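Local coordinates for substrate-binding protein (Synechococcus sp., PDB 6WPN), which probably binds sugars or oligosaccharides in the periplasm as the substrate-binding protein of a transport system, at residues A[266-271]-A[280-285]. Numbering follows the deposited sequence. Where two conformers were deposited one is given.
Sequences EFLRSI and AVTTPQ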
ATOM      1  N   GLU A 266      -1.211   7.329  10.496  1.00 49.59           N
ATOM      2  CA  GLU A 266      -1.560   8.690  10.103  1.00 55.09           C
ATOM      3  C   GLU A 266      -3.067   8.879  10.069  1.00 60.42           C
ATOM      4  O   GLU A 266      -3.580   9.934  10.471  1.00 62.53           O
ATOM      5  CB  GLU A 266      -0.967   9.013   8.736  1.00 44.51           C
ATOM      6  CG  GLU A 266      -1.382  10.356   8.142  1.00 39.62           C
ATOM      7  CD  GLU A 266      -0.747  11.558   8.837  1.00 54.34           C
ATOM      8  OE1 GLU A 266      -0.011  11.365   9.829  1.00 60.09           O
ATOM      9  OE2 GLU A 266      -0.975  12.705   8.389  1.00 63.54           O
ATOM     10  N   PHE A 267      -3.796   7.873   9.599  1.00 43.92           N
ATOM     11  CA  PHE A 267      -5.239   7.991   9.603  1.00 47.59           C
ATOM     12  C   PHE A 267      -5.812   7.974  11.013  1.00 49.28           C
ATOM     13  O   PHE A 267      -6.919   8.479  11.230  1.00 46.53           O
ATOM     14  CB  PHE A 267      -5.860   6.877   8.771  1.00 54.37           C
ATOM     15  CG  PHE A 267      -7.335   6.966   8.701  1.00 70.56           C
ATOM     16  CD1 PHE A 267      -7.936   8.071   8.128  1.00 79.81           C
ATOM     17  CD2 PHE A 267      -8.130   5.971   9.236  1.00 85.36           C
ATOM     18  CE1 PHE A 267      -9.303   8.178   8.073  1.00 92.44           C
ATOM     19  CE2 PHE A 267      -9.504   6.069   9.176  1.00 96.89           C
ATOM     20  CZ  PHE A 267     -10.088   7.176   8.606  1.00 98.89           C
ATOM     21  N   LEU A 268      -5.072   7.428  11.979  1.00 47.16           N
ATOM     22  CA  LEU A 268      -5.548   7.422  13.355  1.00 41.03           C
ATOM     23  C   LEU A 268      -5.696   8.835  13.907  1.00 47.61           C
ATOM     24  O   LEU A 268      -6.601   9.091  14.710  1.00 54.07           O
ATOM     25  CB  LEU A 268      -4.614   6.580  14.226  1.00 41.55           C
ATOM     26  CG  LEU A 268      -5.034   6.260  15.664  1.00 49.85           C
ATOM     27  CD1 LEU A 268      -6.497   5.840  15.750  1.00 44.79           C
ATOM     28  CD2 LEU A 268      -4.129   5.175  16.226  1.00 51.13           C
ATOM     29  N   ARG A 269      -4.837   9.769  13.488  0.52 52.35           N
ATOM     30  CA  ARG A 269      -4.947  11.136  13.993  0.52 51.85           C
ATOM     31  C   ARG A 269      -6.194  11.828  13.453  0.52 55.61           C
ATOM     32  O   ARG A 269      -6.825  12.621  14.163  0.52 64.70           O
ATOM     33  CB  ARG A 269      -3.693  11.942  13.648  0.52 50.91           C
ATOM     34  CG  ARG A 269      -3.703  13.379  14.184  0.52 55.05           C
ATOM     35  CD  ARG A 269      -3.416  13.454  15.692  0.52 57.13           C
ATOM     36  NE  ARG A 269      -1.984  13.405  15.993  0.52 55.09           N
ATOM     37  CZ  ARG A 269      -1.467  13.420  17.220  0.52 53.25           C
ATOM     38  NH1 ARG A 269      -2.261  13.479  18.281  0.52 38.11           N
ATOM     39  NH2 ARG A 269      -0.152  13.372  17.388  0.52 37.75           N
ATOM     40  N   SER A 270      -6.572  11.545  12.204  1.00 51.24           N
ATOM     41  CA  SER A 270      -7.801  12.125  11.675  1.00 51.19           C
ATOM     42  C   SER A 270      -9.031  11.480  12.301  1.00 44.99           C
ATOM     43  O   SER A 270     -10.063  12.142  12.456  1.00 49.51           O
ATOM     44  CB  SER A 270      -7.839  12.010  10.150  1.00 46.09           C
ATOM     45  OG  SER A 270      -7.646  10.675   9.738  1.00 61.21           O
ATOM     46  N   ILE A 271      -8.939  10.204  12.684  1.00 43.26           N
ATOM     47  CA  ILE A 271     -10.006   9.593  13.471  1.00 51.74           C
ATOM     48  C   ILE A 271     -10.141  10.308  14.807  1.00 60.29           C
ATOM     49  O   ILE A 271     -11.253  10.556  15.288  1.00 59.80           O
ATOM     50  CB  ILE A 271      -9.738   8.090  13.673  1.00 60.04           C
ATOM     51  CG1 ILE A 271      -9.812   7.338  12.349  1.00 65.94           C
ATOM     52  CG2 ILE A 271     -10.717   7.492  14.678  1.00 59.91           C
ATOM     53  CD1 ILE A 271      -9.524   5.855  12.501  1.00 70.24           C
ATOM     54  N   ALA A 280     -11.236   6.953  21.090  1.00 35.47           N
ATOM     55  CA  ALA A 280     -11.016   6.682  22.509  1.00 41.58           C
ATOM     56  C   ALA A 280     -11.108   5.191  22.823  1.00 48.17           C
ATOM     57  O   ALA A 280     -10.503   4.730  23.797  1.00 48.16           O
ATOM     58  CB  ALA A 280     -12.011   7.466  23.365  1.00 38.01           C
ATOM     59  N   VAL A 281     -11.852   4.429  22.017  1.00 43.76           N
ATOM     60  CA  VAL A 281     -11.992   2.986  22.184  1.00 35.35           C
ATOM     61  C   VAL A 281     -11.237   2.220  21.104  1.00 35.25           C
ATOM     62  O   VAL A 281     -11.461   1.020  20.927  1.00 37.45           O
ATOM     63  CB  VAL A 281     -13.471   2.563  22.218  1.00 34.78           C
ATOM     64  CG1 VAL A 281     -14.210   3.315  23.317  1.00 39.45           C
ATOM     65  CG2 VAL A 281     -14.131   2.791  20.864  1.00 33.49           C
ATOM     66  N   THR A 282     -10.365   2.896  20.359  1.00 37.91           N
ATOM     67  CA  THR A 282      -9.564   2.277  19.311  1.00 35.80           C
ATOM     68  C   THR A 282      -8.195   1.879  19.852  1.00 40.03           C
ATOM     69  O   THR A 282      -7.550   2.666  20.553  1.00 41.21           O
ATOM     70  CB  THR A 282      -9.391   3.247  18.139  1.00 42.40           C
ATOM     71  OG1 THR A 282     -10.667   3.532  17.554  1.00 46.32           O
ATOM     72  CG2 THR A 282      -8.457   2.667  17.084  1.00 30.65           C
ATOM     73  N   THR A 283      -7.753   0.662  19.529  1.00 41.69           N
ATOM     74  CA  THR A 283      -6.403   0.226  19.867  1.00 36.50           C
ATOM     75  C   THR A 283      -5.722  -0.305  18.611  1.00 40.76           C
ATOM     76  O   THR A 283      -6.324  -1.095  17.865  1.00 37.80           O
ATOM     77  CB  THR A 283      -6.399  -0.850  20.956  1.00 48.19           C
ATOM     78  OG1 THR A 283      -7.192  -1.961  20.526  1.00 52.48           O
ATOM     79  CG2 THR A 283      -6.955  -0.297  22.263  1.00 56.70           C
ATOM     80  N   PRO A 284      -4.482   0.092  18.340  1.00 42.96           N
ATOM     81  CA  PRO A 284      -3.768  -0.478  17.192  1.00 37.12           C
ATOM     82  C   PRO A 284      -3.341  -1.909  17.485  1.00 44.29           C
ATOM     83  O   PRO A 284      -2.952  -2.242  18.606  1.00 45.12           O
ATOM     84  CB  PRO A 284      -2.555   0.449  17.028  1.00 45.22           C
ATOM     85  CG  PRO A 284      -2.863   1.664  17.876  1.00 51.87           C
ATOM     86  CD  PRO A 284      -3.721   1.174  18.984  1.00 43.33           C
ATOM     87  N   GLN A 285      -3.423  -2.755  16.465  1.00 39.81           N
ATOM     88  CA  GLN A 285      -3.128  -4.175  16.574  1.00 48.05           C
ATOM     89  C   GLN A 285      -2.365  -4.623  15.336  1.00 46.93           C
ATOM     90  O   GLN A 285      -2.370  -3.930  14.313  1.00 41.61           O
ATOM     91  CB  GLN A 285      -4.413  -5.004  16.732  1.00 48.80           C
ATOM     92  CG  GLN A 285      -5.175  -4.741  18.024  1.00 58.12           C
ATOM     93  CD  GLN A 285      -4.430  -5.209  19.261  1.00 69.95           C
ATOM     94  OE1 GLN A 285      -3.718  -6.210  19.231  1.00 79.88           O
ATOM     95  NE2 GLN A 285      -4.589  -4.479  20.360  1.00 75.54           N
TER
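T282 OG1 is gripped by two groups, the carbonyl O of V278 and the hydroxyl of Y253, while the methyl of the same side chain meets L268. OG1 of T282 lies beside the backbone N (chi1 -63°), which puts CG2 anti to that N. This split gives the polar branch to its hydrogen bonds and the methyl to L268 on helix 265-274. There L268 CD1 lies 4.0 Å from T282 CG2, and the two side chains run antiparallel where their methyls meet. CD2 of L268 lies 4.1 Å from CG of P284, and the leucine side chain as a whole stands roughly perpendicular to that of P284. L268 thus forks over T282 and P284. Q363 and I364 of helix 359-374 also touch L268. On the helix itself, F267 O accepts both I271 N and S270 OG, the latter at 2.8 Å. This is helix-on-sheet packing in the alpha/beta fold of a solute-binding protein: strand 282-285 pairs antiparallel with strand 137-149 in the mixed sheet. The short helix 276-280 connects the two elements. No hydrogen bond links the two segments, so their direct attachment is purely apolar, and the T282 hydroxyl is satisfied outside them.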